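Local coordinates for mitochondrial dynamics protein MID49 (Mus musculus, PDB 4WOY), which recruits the dynamin-related fission protein Drp1 to the mitochondrial outer membrane, regulates its GTPase activity and is required for mitochondrial fission, at residues T1-L6 with W267-L272; V158-L163 with L193-E198; L164-V167 with L172-T175; G285-A290 with E309-I314. The protein carries 1 engineered substitution. All coordinates share one frame; numbering follows the deposited sequence.

Contact 1 (T1-L6 with W267-L272); sequences TFQERL and WTEEAL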
loop_
_atom_site.group_PDB
_atom_site.type_symbol
_atom_site.label_atom_id
_atom_site.label_comp_id
_atom_site.label_asym_id
_atom_site.label_seq_id
_atom_site.Cartn_x
_atom_site.Cartn_y
_atom_site.Cartn_z
ATOM N N THR A 1 28.142 -14.204 14.913
ATOM C CA THR A 1 27.574 -14.691 13.661
ATOM C C THR A 1 26.277 -13.975 13.322
ATOM O O THR A 1 25.642 -13.298 14.155
ATOM C CB THR A 1 27.288 -16.236 13.624
ATOM O OG1 THR A 1 26.286 -16.590 14.589
ATOM C CG2 THR A 1 28.556 -17.069 13.811
ATOM N N PHE A 2 25.913 -14.148 12.059
ATOM C CA PHE A 2 24.876 -13.376 11.403
ATOM C C PHE A 2 23.496 -13.511 12.022
ATOM O O PHE A 2 22.786 -12.520 12.202
ATOM C CB PHE A 2 24.815 -13.791 9.941
ATOM C CG PHE A 2 23.867 -12.979 9.129
ATOM C CD1 PHE A 2 24.164 -11.660 8.833
ATOM C CD2 PHE A 2 22.674 -13.509 8.668
ATOM C CE1 PHE A 2 23.294 -10.885 8.063
ATOM C CE2 PHE A 2 21.807 -12.733 7.910
ATOM C CZ PHE A 2 22.119 -11.424 7.610
ATOM N N GLN A 3 23.134 -14.742 12.362
ATOM C CA GLN A 3 21.802 -15.042 12.860
ATOM C C GLN A 3 21.504 -14.216 14.115
ATOM O O GLN A 3 20.411 -13.664 14.252
ATOM C CB GLN A 3 21.656 -16.543 13.145
ATOM C CG GLN A 3 20.283 -16.949 13.667
ATOM C CD GLN A 3 19.225 -16.966 12.566
ATOM O OE1 GLN A 3 19.546 -16.869 11.382
ATOM N NE2 GLN A 3 17.962 -17.095 12.952
ATOM N N GLU A 4 22.481 -14.118 15.014
ATOM C CA GLU A 4 22.288 -13.412 16.275
ATOM C C GLU A 4 22.034 -11.921 16.043
ATOM O O GLU A 4 21.103 -11.336 16.611
ATOM C CB GLU A 4 23.503 -13.598 17.168
ATOM C CG GLU A 4 23.841 -15.046 17.441
ATOM C CD GLU A 4 25.147 -15.221 18.198
ATOM O OE1 GLU A 4 25.856 -16.209 17.917
ATOM O OE2 GLU A 4 25.488 -14.357 19.037
ATOM N N ARG A 5 22.842 -11.317 15.182
ATOM C CA ARG A 5 22.714 -9.889 14.905
ATOM C C ARG A 5 21.410 -9.605 14.186
ATOM O O ARG A 5 20.820 -8.541 14.330
ATOM C CB ARG A 5 23.909 -9.376 14.084
ATOM C CG ARG A 5 25.253 -9.785 14.669
ATOM C CD ARG A 5 26.350 -8.733 14.492
ATOM N NE ARG A 5 27.675 -9.351 14.614
ATOM C CZ ARG A 5 28.802 -8.857 14.102
ATOM N NH1 ARG A 5 28.791 -7.713 13.423
ATOM N NH2 ARG A 5 29.947 -9.514 14.269
ATOM N N LEU A 6 20.969 -10.564 13.390
ATOM C CA LEU A 6 19.734 -10.397 12.650
ATOM C C LEU A 6 18.565 -10.381 13.606
ATOM O O LEU A 6 17.691 -9.543 13.505
ATOM C CB LEU A 6 19.578 -11.522 11.630
ATOM C CG LEU A 6 18.354 -11.402 10.731
ATOM C CD1 LEU A 6 18.734 -11.743 9.296
ATOM C CD2 LEU A 6 17.220 -12.278 11.253
ATOM N N TRP A 267 12.364 -22.068 4.958
ATOM C CA TRP A 267 11.763 -20.818 5.429
ATOM C C TRP A 267 11.566 -20.823 6.950
ATOM O O TRP A 267 10.686 -20.146 7.482
ATOM C CB TRP A 267 10.450 -20.544 4.685
ATOM C CG TRP A 267 10.691 -19.941 3.330
ATOM C CD1 TRP A 267 10.550 -20.544 2.106
ATOM C CD2 TRP A 267 11.074 -18.580 3.064
ATOM N NE1 TRP A 267 10.853 -19.645 1.102
ATOM C CE2 TRP A 267 11.174 -18.437 1.664
ATOM C CE3 TRP A 267 11.348 -17.472 3.881
ATOM C CZ2 TRP A 267 11.535 -17.239 1.066
ATOM C CZ3 TRP A 267 11.707 -16.286 3.293
ATOM C CH2 TRP A 267 11.800 -16.174 1.893
ATOM N N THR A 268 12.418 -21.580 7.634
ATOM C CA THR A 268 12.471 -21.573 9.084
ATOM C C THR A 268 13.207 -20.341 9.564
ATOM O O THR A 268 13.894 -19.670 8.788
ATOM C CB THR A 268 13.226 -22.792 9.642
ATOM O OG1 THR A 268 14.565 -22.755 9.142
ATOM C CG2 THR A 268 12.567 -24.125 9.251
ATOM N N GLU A 269 13.083 -20.055 10.855
ATOM C CA GLU A 269 13.851 -18.980 11.469
ATOM C C GLU A 269 15.345 -19.285 11.344
ATOM O O GLU A 269 16.179 -18.395 11.172
ATOM C CB GLU A 269 13.439 -18.809 12.933
ATOM C CG GLU A 269 14.081 -17.614 13.610
ATOM C CD GLU A 269 13.840 -17.579 15.091
ATOM O OE1 GLU A 269 12.887 -16.883 15.515
ATOM O OE2 GLU A 269 14.584 -18.258 15.828
ATOM N N GLU A 270 15.663 -20.569 11.393
ATOM C CA GLU A 270 17.035 -21.023 11.315
ATOM C C GLU A 270 17.686 -20.565 10.009
ATOM O O GLU A 270 18.879 -20.226 9.982
ATOM C CB GLU A 270 17.071 -22.544 11.444
ATOM C CG GLU A 270 18.448 -23.152 11.359
ATOM C CD GLU A 270 18.430 -24.651 11.559
ATOM O OE1 GLU A 270 19.478 -25.279 11.325
ATOM O OE2 GLU A 270 17.375 -25.202 11.951
ATOM N N ALA A 271 16.886 -20.542 8.943
ATOM C CA ALA A 271 17.365 -20.179 7.605
ATOM C C ALA A 271 17.053 -18.738 7.249
ATOM O O ALA A 271 17.272 -18.324 6.118
ATOM C CB ALA A 271 16.756 -21.113 6.549
ATOM N N LEU A 272 16.543 -17.974 8.209
ATOM C CA LEU A 272 16.148 -16.596 7.947
ATOM C C LEU A 272 17.320 -15.741 7.476
ATOM O O LEU A 272 17.170 -14.892 6.603
ATOM C CB LEU A 272 15.532 -15.981 9.193
ATOM C CG LEU A 272 14.752 -14.682 9.004
ATOM C CD1 LEU A 272 13.873 -14.717 7.779
ATOM C CD2 LEU A 272 13.926 -14.395 10.251
#
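Gln3 reaches Glu269 because its CG stands anti to the backbone N and the chain then bends at chi2 (75°), carrying the amide away from helix 2-14; Leu6, one turn on, also has CG anti to its backbone N and turns CD2 to Leu272. The target, Glu269 O, lies within the ST motif that leads into helix 272-288, in the Mab-21 HhH/H2TH-like part of the protein, and the pair offers a worked example of one helix docking on the beginning of another. Gln3 NE2 gives a hydrogen bond of 2.8 Å to Glu269 O. It approaches from above the carbonyl plane, 47° out of it, and the bond is bent, with 141° at the hydrogen. Leu272 N reaches the same Glu269 O from the opposite face of that plane, at 3.0 Å, so the oxygen is gripped on two sides and also closes the turn that leads into the helix. Behind it, Thr268 OG1 accepts from Ala271 N at 3.2 Å and fixes the turn whose carbonyl Gln3 uses. Gln3 OE1 lies 3.7 Å from Glu270 O, a pair of acceptors that can only be neighbours. The carboxylate of Glu269 is engaged elsewhere, in a salt bridge to Arg230 of helix 228-241. Beside the polar bond two leucines meet, Leu6 being backed by Leu234 and Phe276. Their side chains cross at about a right angle, and Leu6 CD2 meets Leu272 CD2 at 4.0 Å.

Contact 2 (V158-L163 with L193-E198); sequences VASEEL and LAWPLE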
loop_
_atom_site.group_PDB
_atom_site.type_symbol
_atom_site.label_atom_id
_atom_site.label_comp_id
_atom_site.label_asym_id
_atom_site.label_seq_id
_atom_site.Cartn_x
_atom_site.Cartn_y
_atom_site.Cartn_z
ATOM N N VAL A 158 0.009 17.848 3.370
ATOM C CA VAL A 158 0.165 18.593 2.112
ATOM C C VAL A 158 0.743 17.873 0.849
ATOM O O VAL A 158 1.756 18.316 0.291
ATOM C CB VAL A 158 1.031 19.810 2.387
ATOM C CG1 VAL A 158 0.302 20.748 3.336
ATOM C CG2 VAL A 158 2.354 19.376 3.010
ATOM N N ALA A 159 0.074 16.794 0.408
ATOM C CA ALA A 159 0.450 15.957 -0.757
ATOM C C ALA A 159 -0.379 14.670 -0.785
ATOM O O ALA A 159 -0.751 14.178 0.278
ATOM C CB ALA A 159 1.929 15.612 -0.738
ATOM N N SER A 160 -0.668 14.128 -1.980
ATOM C CA SER A 160 -1.502 12.906 -2.123
ATOM C C SER A 160 -2.833 12.981 -1.358
ATOM O O SER A 160 -3.551 13.973 -1.501
ATOM C CB SER A 160 -0.696 11.693 -1.660
ATOM O OG SER A 160 -1.355 10.492 -1.963
ATOM N N GLU A 161 -3.183 11.945 -0.578
ATOM C CA GLU A 161 -4.288 12.061 0.407
ATOM C C GLU A 161 -4.116 11.378 1.774
ATOM O O GLU A 161 -4.679 10.318 2.060
ATOM C CB GLU A 161 -5.606 11.584 -0.154
ATOM C CG GLU A 161 -6.406 12.726 -0.707
ATOM C CD GLU A 161 -7.800 12.307 -1.024
ATOM O OE1 GLU A 161 -8.540 13.126 -1.605
ATOM O OE2 GLU A 161 -8.162 11.153 -0.693
ATOM N N GLU A 162 -3.332 12.033 2.617
ATOM C CA GLU A 162 -2.880 11.443 3.850
ATOM C C GLU A 162 -3.423 12.180 5.067
ATOM O O GLU A 162 -3.498 13.407 5.100
ATOM C CB GLU A 162 -1.362 11.396 3.822
ATOM C CG GLU A 162 -0.913 10.688 2.547
ATOM C CD GLU A 162 0.549 10.383 2.512
ATOM O OE1 GLU A 162 1.224 10.598 3.535
ATOM O OE2 GLU A 162 1.027 9.930 1.451
ATOM N N LEU A 163 -3.809 11.410 6.067
ATOM C CA LEU A 163 -4.258 11.953 7.335
ATOM C C LEU A 163 -3.165 11.703 8.358
ATOM O O LEU A 163 -2.841 10.556 8.644
ATOM C CB LEU A 163 -5.554 11.273 7.761
ATOM C CG LEU A 163 -6.801 11.815 7.063
ATOM C CD1 LEU A 163 -8.037 11.008 7.473
ATOM C CD2 LEU A 163 -6.974 13.296 7.311
ATOM N N LEU A 193 -7.229 1.821 -6.937
ATOM C CA LEU A 193 -7.301 2.956 -6.035
ATOM C C LEU A 193 -7.413 4.256 -6.798
ATOM O O LEU A 193 -6.778 4.430 -7.833
ATOM C CB LEU A 193 -6.065 3.032 -5.141
ATOM C CG LEU A 193 -5.372 1.809 -4.547
ATOM C CD1 LEU A 193 -3.947 2.170 -4.223
ATOM C CD2 LEU A 193 -6.069 1.385 -3.291
ATOM N N ALA A 194 -8.187 5.180 -6.264
ATOM C CA ALA A 194 -8.139 6.542 -6.716
ATOM C C ALA A 194 -6.902 7.198 -6.097
ATOM O O ALA A 194 -6.981 7.825 -5.044
ATOM C CB ALA A 194 -9.410 7.286 -6.306
ATOM N N TRP A 195 -5.760 7.091 -6.749
ATOM C CA TRP A 195 -4.541 7.611 -6.163
ATOM C C TRP A 195 -3.885 8.476 -7.186
ATOM O O TRP A 195 -4.055 8.257 -8.375
ATOM C CB TRP A 195 -3.602 6.492 -5.707
ATOM C CG TRP A 195 -2.780 6.805 -4.447
ATOM C CD1 TRP A 195 -1.435 6.640 -4.293
ATOM C CD2 TRP A 195 -3.264 7.348 -3.196
ATOM N NE1 TRP A 195 -1.053 7.014 -3.026
ATOM C CE2 TRP A 195 -2.150 7.462 -2.335
ATOM C CE3 TRP A 195 -4.528 7.750 -2.724
ATOM C CZ2 TRP A 195 -2.261 7.952 -1.017
ATOM C CZ3 TRP A 195 -4.640 8.237 -1.412
ATOM C CH2 TRP A 195 -3.510 8.333 -0.579
ATOM N N PRO A 196 -3.192 9.518 -6.725
ATOM C CA PRO A 196 -2.522 10.335 -7.715
ATOM C C PRO A 196 -1.318 9.653 -8.290
ATOM O O PRO A 196 -0.606 8.858 -7.675
ATOM C CB PRO A 196 -2.097 11.572 -6.919
ATOM C CG PRO A 196 -1.881 11.047 -5.556
ATOM C CD PRO A 196 -2.979 10.043 -5.363
ATOM N N LEU A 197 -1.163 9.947 -9.553
ATOM C CA LEU A 197 0.094 10.420 -10.028
ATOM C C LEU A 197 -0.617 11.482 -10.862
ATOM O O LEU A 197 -1.497 11.156 -11.669
ATOM C CB LEU A 197 0.936 9.362 -10.755
ATOM C CG LEU A 197 2.353 9.795 -11.135
ATOM C CD1 LEU A 197 3.274 9.665 -9.926
ATOM C CD2 LEU A 197 2.874 8.949 -12.271
ATOM N N GLU A 198 -0.304 12.750 -10.606
ATOM C CA GLU A 198 -1.138 13.840 -11.114
ATOM C C GLU A 198 -0.596 14.367 -12.426
ATOM O O GLU A 198 -1.162 15.277 -13.039
ATOM C CB GLU A 198 -1.250 14.962 -10.074
ATOM C CG GLU A 198 -2.237 14.652 -8.956
ATOM C CD GLU A 198 -2.225 15.681 -7.848
ATOM O OE1 GLU A 198 -1.160 15.876 -7.228
ATOM O OE2 GLU A 198 -3.283 16.294 -7.596
#
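Ser160, Glu161 and the indole of Trp195 meet where two connecting loops of the nucleotidyltransferase-like domain come together. One loop leads into strand 162-166, the other leaves strand 191-193; both strands pair with strand 173-182, so the contact spans the sheet beside that shared neighbour. Trp195 dominates it. Its first torsion, -146°, departs from the staggered value, and the ring is thereby swung across to the other loop, with Leu179 and Leu206 also touching it. Ser160 holds OG anti to the backbone N (chi1 -171°), which places the hydroxyl above a face of the indole. The modelled separation there is too short to be trusted, and no interaction should be read into it. Pro196 shares this face: its CD sits 3.3 Å above the indole plane, offset toward the rim, while Pro196 CG comes within 3.7 Å of Ser160 OG. Serine and proline thus lie next to each other over the same side of the ring. Glu161 approaches differently, at the far end of the benzo ring. Its CB packs 3.7 Å from Trp195 CZ3, and Glu161 O lies near the ring plane, 3.5 Å from Trp195 CH2 at the edge. Beyond CG the glutamate chain runs extended, along Leu130, Leu133 and Arg134 of helix 126-139, so its aliphatic part, not its carboxylate, serves the indole. With shape and dispersion doing most of the work, a carbonyl at the aromatic edge and a serine hydroxyl of uncertain position over the face, the contact probably derives little directional strength from polar groups.

Contact 3 (L164-V167 with L172-T175); sequences LLKV and LEFT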
loop_
_atom_site.group_PDB
_atom_site.type_symbol
_atom_site.label_atom_id
_atom_site.label_comp_id
_atom_site.label_asym_id
_atom_site.label_seq_id
_atom_site.Cartn_x
_atom_site.Cartn_y
_atom_site.Cartn_z
ATOM N N LEU A 164 -2.603 12.752 8.942
ATOM C CA LEU A 164 -1.501 12.519 9.867
ATOM C C LEU A 164 -2.031 12.518 11.293
ATOM O O LEU A 164 -2.804 13.384 11.704
ATOM C CB LEU A 164 -0.385 13.569 9.698
ATOM C CG LEU A 164 0.490 13.531 8.425
ATOM C CD1 LEU A 164 1.604 14.579 8.476
ATOM C CD2 LEU A 164 1.085 12.152 8.147
ATOM N N LEU A 165 -1.611 11.507 12.043
ATOM C CA LEU A 165 -2.082 11.343 13.393
ATOM C C LEU A 165 -1.015 11.510 14.490
ATOM O O LEU A 165 -0.071 10.716 14.598
ATOM C CB LEU A 165 -2.736 9.974 13.509
ATOM C CG LEU A 165 -3.303 9.916 14.911
ATOM C CD1 LEU A 165 -4.299 11.014 15.010
ATOM C CD2 LEU A 165 -3.966 8.623 15.279
ATOM N N LYS A 166 -1.202 12.574 15.274
ATOM C CA LYS A 166 -0.392 12.968 16.429
ATOM C C LYS A 166 -1.255 12.958 17.703
ATOM O O LYS A 166 -2.263 13.642 17.788
ATOM C CB LYS A 166 0.235 14.354 16.196
ATOM C CG LYS A 166 1.421 14.724 17.072
ATOM C CD LYS A 166 2.692 13.944 16.820
ATOM C CE LYS A 166 3.787 14.499 17.739
ATOM N NZ LYS A 166 5.034 13.682 17.851
ATOM N N VAL A 167 -0.846 12.202 18.700
ATOM C CA VAL A 167 0.415 11.538 18.614
ATOM C C VAL A 167 0.010 10.059 18.493
ATOM O O VAL A 167 0.279 9.486 17.445
ATOM C CB VAL A 167 1.363 11.880 19.834
ATOM C CG1 VAL A 167 2.818 11.529 19.552
ATOM C CG2 VAL A 167 1.253 13.350 20.231
ATOM N N LEU A 172 3.505 7.202 20.100
ATOM C CA LEU A 172 2.984 6.728 18.816
ATOM C C LEU A 172 2.800 7.875 17.860
ATOM O O LEU A 172 2.508 8.954 18.281
ATOM C CB LEU A 172 1.655 6.021 19.003
ATOM C CG LEU A 172 1.516 4.957 17.948
ATOM C CD1 LEU A 172 2.380 3.775 18.340
ATOM C CD2 LEU A 172 0.039 4.590 17.809
ATOM N N GLU A 173 3.022 7.633 16.577
ATOM C CA GLU A 173 2.719 8.569 15.499
ATOM C C GLU A 173 2.314 7.732 14.330
ATOM O O GLU A 173 2.966 6.717 14.106
ATOM C CB GLU A 173 3.935 9.400 15.119
ATOM C CG GLU A 173 4.191 10.608 15.963
ATOM C CD GLU A 173 5.534 11.245 15.640
ATOM O OE1 GLU A 173 6.391 10.553 15.050
ATOM O OE2 GLU A 173 5.751 12.422 16.001
ATOM N N PHE A 174 1.304 8.121 13.555
ATOM C CA PHE A 174 1.136 7.449 12.264
ATOM C C PHE A 174 0.268 8.144 11.221
ATOM O O PHE A 174 -0.373 9.158 11.479
ATOM C CB PHE A 174 0.609 6.029 12.462
ATOM C CG PHE A 174 -0.763 5.957 13.024
ATOM C CD1 PHE A 174 -0.962 5.958 14.389
ATOM C CD2 PHE A 174 -1.859 5.853 12.188
ATOM C CE1 PHE A 174 -2.223 5.866 14.918
ATOM C CE2 PHE A 174 -3.136 5.773 12.711
ATOM C CZ PHE A 174 -3.312 5.769 14.079
ATOM N N THR A 175 0.260 7.554 10.029
ATOM C CA THR A 175 -0.405 8.120 8.880
ATOM C C THR A 175 -1.530 7.234 8.356
ATOM O O THR A 175 -1.368 6.030 8.227
ATOM C CB THR A 175 0.594 8.352 7.769
ATOM O OG1 THR A 175 1.642 9.187 8.266
ATOM C CG2 THR A 175 -0.069 9.029 6.579
#
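Strands 164-166 and 173-175 run antiparallel, their axes 4.8 Å apart at 164°, and Leu165 with Phe174 forms the hydrogen-bonded pair: Leu165 N to Phe174 O is 2.7 Å, and Phe174 N returns a bond of 3.1 Å to Leu165 O. The side chains of this pair share one face of the sheet. Phe174 takes the crowded position, CG between its backbone N and carbonyl carbon (chi1 66°), and this sets the ring with one face against Leu165. Leu165 CB then stands over the ring centre, 4.2 Å from the centroid and 5° off the normal, a CH-pi contact; the still closer approach modelled for the leucine methyl is doubtful. Helix 18-42 covers this side through Leu27 and Ile31, which touch Leu165. The other face carries a more polar row. Leu164 lies alongside Thr175, pointing the same way, with its CD2 3.7 Å from Thr175 CG2. Farther along, Lys166 and Glu173 are likewise side by side, and the bend of the lysine chain at chi2 brings NZ to Glu173 OE2 in a salt bridge whose modelled length, 2.4 Å, is doubtfully short. Past it a cis peptide precedes Val167, whose crowding against Leu172 is doubtful in detail. The whole is a beta hairpin in the mixed central sheet of a nucleotidyltransferase-like fold, apolar toward the covering helix and charged near its loop end.

Contact 4 (G285-A290 with E309-I314); sequences GSLEQA and EEIDDI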
loop_
_atom_site.group_PDB
_atom_site.type_symbol
_atom_site.label_atom_id
_atom_site.label_comp_id
_atom_site.label_asym_id
_atom_site.label_seq_id
_atom_site.Cartn_x
_atom_site.Cartn_y
_atom_site.Cartn_z
ATOM N N GLY A 285 20.983 -8.175 -8.264
ATOM C CA GLY A 285 20.867 -8.682 -9.620
ATOM C C GLY A 285 19.800 -7.917 -10.385
ATOM O O GLY A 285 20.012 -7.528 -11.525
ATOM N N SER A 286 18.657 -7.689 -9.739
ATOM C CA SER A 286 17.563 -6.935 -10.337
ATOM C C SER A 286 17.995 -5.525 -10.697
ATOM O O SER A 286 17.590 -4.981 -11.728
ATOM C CB SER A 286 16.378 -6.849 -9.376
ATOM O OG SER A 286 16.001 -8.135 -8.889
ATOM N N LEU A 287 18.836 -4.950 -9.840
ATOM C CA LEU A 287 19.316 -3.592 -10.028
ATOM C C LEU A 287 20.237 -3.455 -11.227
ATOM O O LEU A 287 20.112 -2.503 -12.002
ATOM C CB LEU A 287 20.045 -3.117 -8.774
ATOM C CG LEU A 287 19.191 -2.707 -7.589
ATOM C CD1 LEU A 287 20.028 -2.642 -6.320
ATOM C CD2 LEU A 287 18.611 -1.358 -7.888
ATOM N N GLU A 288 21.147 -4.402 -11.408
ATOM C CA GLU A 288 22.096 -4.256 -12.503
ATOM C C GLU A 288 21.409 -4.401 -13.852
ATOM O O GLU A 288 21.858 -3.826 -14.843
ATOM C CB GLU A 288 23.255 -5.237 -12.351
ATOM C CG GLU A 288 24.516 -4.544 -11.836
ATOM C CD GLU A 288 25.455 -5.470 -11.078
ATOM O OE1 GLU A 288 25.496 -6.679 -11.400
ATOM O OE2 GLU A 288 26.159 -4.983 -10.162
ATOM N N GLN A 289 20.306 -5.138 -13.887
ATOM C CA GLN A 289 19.507 -5.234 -15.103
ATOM C C GLN A 289 18.306 -4.285 -15.059
ATOM O O GLN A 289 17.472 -4.287 -15.962
ATOM C CB GLN A 289 19.050 -6.673 -15.339
ATOM C CG GLN A 289 18.207 -7.268 -14.234
ATOM C CD GLN A 289 17.998 -8.763 -14.413
ATOM O OE1 GLN A 289 17.574 -9.220 -15.481
ATOM N NE2 GLN A 289 18.306 -9.535 -13.370
ATOM N N ALA A 290 18.206 -3.506 -13.985
ATOM C CA ALA A 290 17.153 -2.494 -13.834
ATOM C C ALA A 290 15.732 -3.034 -14.032
ATOM O O ALA A 290 14.884 -2.371 -14.608
ATOM C CB ALA A 290 17.409 -1.343 -14.788
ATOM N N GLU A 309 21.478 6.693 -11.831
ATOM C CA GLU A 309 22.323 6.929 -10.667
ATOM C C GLU A 309 21.694 6.366 -9.398
ATOM O O GLU A 309 22.401 5.845 -8.547
ATOM C CB GLU A 309 22.578 8.423 -10.471
ATOM C CG GLU A 309 23.589 9.030 -11.415
ATOM C CD GLU A 309 23.892 10.475 -11.064
ATOM O OE1 GLU A 309 23.227 11.010 -10.147
ATOM O OE2 GLU A 309 24.791 11.070 -11.698
ATOM N N GLU A 310 20.370 6.468 -9.288
ATOM C CA GLU A 310 19.623 5.892 -8.172
ATOM C C GLU A 310 19.900 4.404 -8.040
ATOM O O GLU A 310 20.327 3.929 -6.998
ATOM C CB GLU A 310 18.127 6.111 -8.376
ATOM C CG GLU A 310 17.528 7.255 -7.601
ATOM C CD GLU A 310 16.128 7.562 -8.059
ATOM O OE1 GLU A 310 15.894 7.575 -9.289
ATOM O OE2 GLU A 310 15.249 7.745 -7.202
ATOM N N ILE A 311 19.702 3.686 -9.137
ATOM C CA ILE A 311 19.964 2.263 -9.186
ATOM C C ILE A 311 21.414 1.935 -8.862
ATOM O O ILE A 311 21.703 1.054 -8.057
ATOM C CB ILE A 311 19.619 1.719 -10.574
ATOM C CG1 ILE A 311 18.101 1.646 -10.736
ATOM C CG2 ILE A 311 20.254 0.376 -10.793
ATOM C CD1 ILE A 311 17.664 1.247 -12.111
ATOM N N ASP A 312 22.324 2.681 -9.464
ATOM C CA ASP A 312 23.744 2.459 -9.263
ATOM C C ASP A 312 24.101 2.712 -7.805
ATOM O O ASP A 312 24.948 2.035 -7.227
ATOM C CB ASP A 312 24.569 3.357 -10.187
ATOM C CG ASP A 312 24.495 2.925 -11.642
ATOM O OD1 ASP A 312 24.099 1.764 -11.913
ATOM O OD2 ASP A 312 24.854 3.743 -12.517
ATOM N N ASP A 313 23.430 3.684 -7.206
ATOM C CA ASP A 313 23.741 4.077 -5.845
ATOM C C ASP A 313 23.238 3.028 -4.850
ATOM O O ASP A 313 23.933 2.678 -3.897
ATOM C CB ASP A 313 23.127 5.449 -5.542
ATOM C CG ASP A 313 23.878 6.197 -4.469
ATOM O OD1 ASP A 313 23.630 5.930 -3.276
ATOM O OD2 ASP A 313 24.721 7.048 -4.819
ATOM N N ILE A 314 22.021 2.548 -5.080
ATOM C CA ILE A 314 21.427 1.493 -4.269
ATOM C C ILE A 314 22.273 0.222 -4.349
ATOM O O ILE A 314 22.460 -0.486 -3.362
ATOM C CB ILE A 314 19.975 1.195 -4.729
ATOM C CG1 ILE A 314 19.102 2.448 -4.593
ATOM C CG2 ILE A 314 19.404 0.038 -3.942
ATOM C CD1 ILE A 314 17.694 2.310 -5.126
#
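Gly285 O collects three donors, all weak, in the last turn of helix 272-288, the turn that presents Leu287 to Ile311 and Ile314: Gln289 NE2 at 3.2 Å, with the backbone N atoms of Glu288 and Gln289. The helix then ends in a Schellman motif, Ala290 taking positive phi. Here, in the Mab-21 HhH/H2TH-like region, a helix end itself becomes a packing surface. Leu287 carries most of the contact. With CG anti to the carbonyl carbon (chi1 -77°), its side chain extends to the other helix and its methyls divide the work: CD2 meets Ile311 CG2 at 3.8 Å, the side chains sliding past each other in opposite directions, and CD1 meets Ile314 CG2 at 3.6 Å, crossing at about a right angle. Ile311 CG2 also presses to 3.1 Å from Leu287 O. The other arm of Ile311 reaches past the helix end, CD1 resting 3.7 Å from Ala290 CB. Phe306 adjoins both isoleucines. Glu310 takes no part across the contact; its carboxylate forms a salt bridge with Arg247. The join is therefore aliphatic, its fit set by branched methyl groups, while polar bonding is spent within each segment, on ending one helix and continuing the other.

The four contacts divide between two parts of the protein. Contacts 2 and 3 belong to the nucleotidyltransferase-like domain and share strand 162-166; they touch where Glu162 OE1 lies 3.7 Å from Thr175 CG2. Contacts 1 and 4 both use helix 272-288, at its start and its end, with centres about 26 Å apart. All are partly buried, but contact 2 lies nearest the middle of the chain, about 12 Å from its centre, and contact 1 farthest, about 27 Å. Their chemistry differs too: sheet pairing with a salt bridge in contact 3, aromatic packing in contact 2, one amide bond beside leucines in contact 1, aliphatic methyls in contact 4.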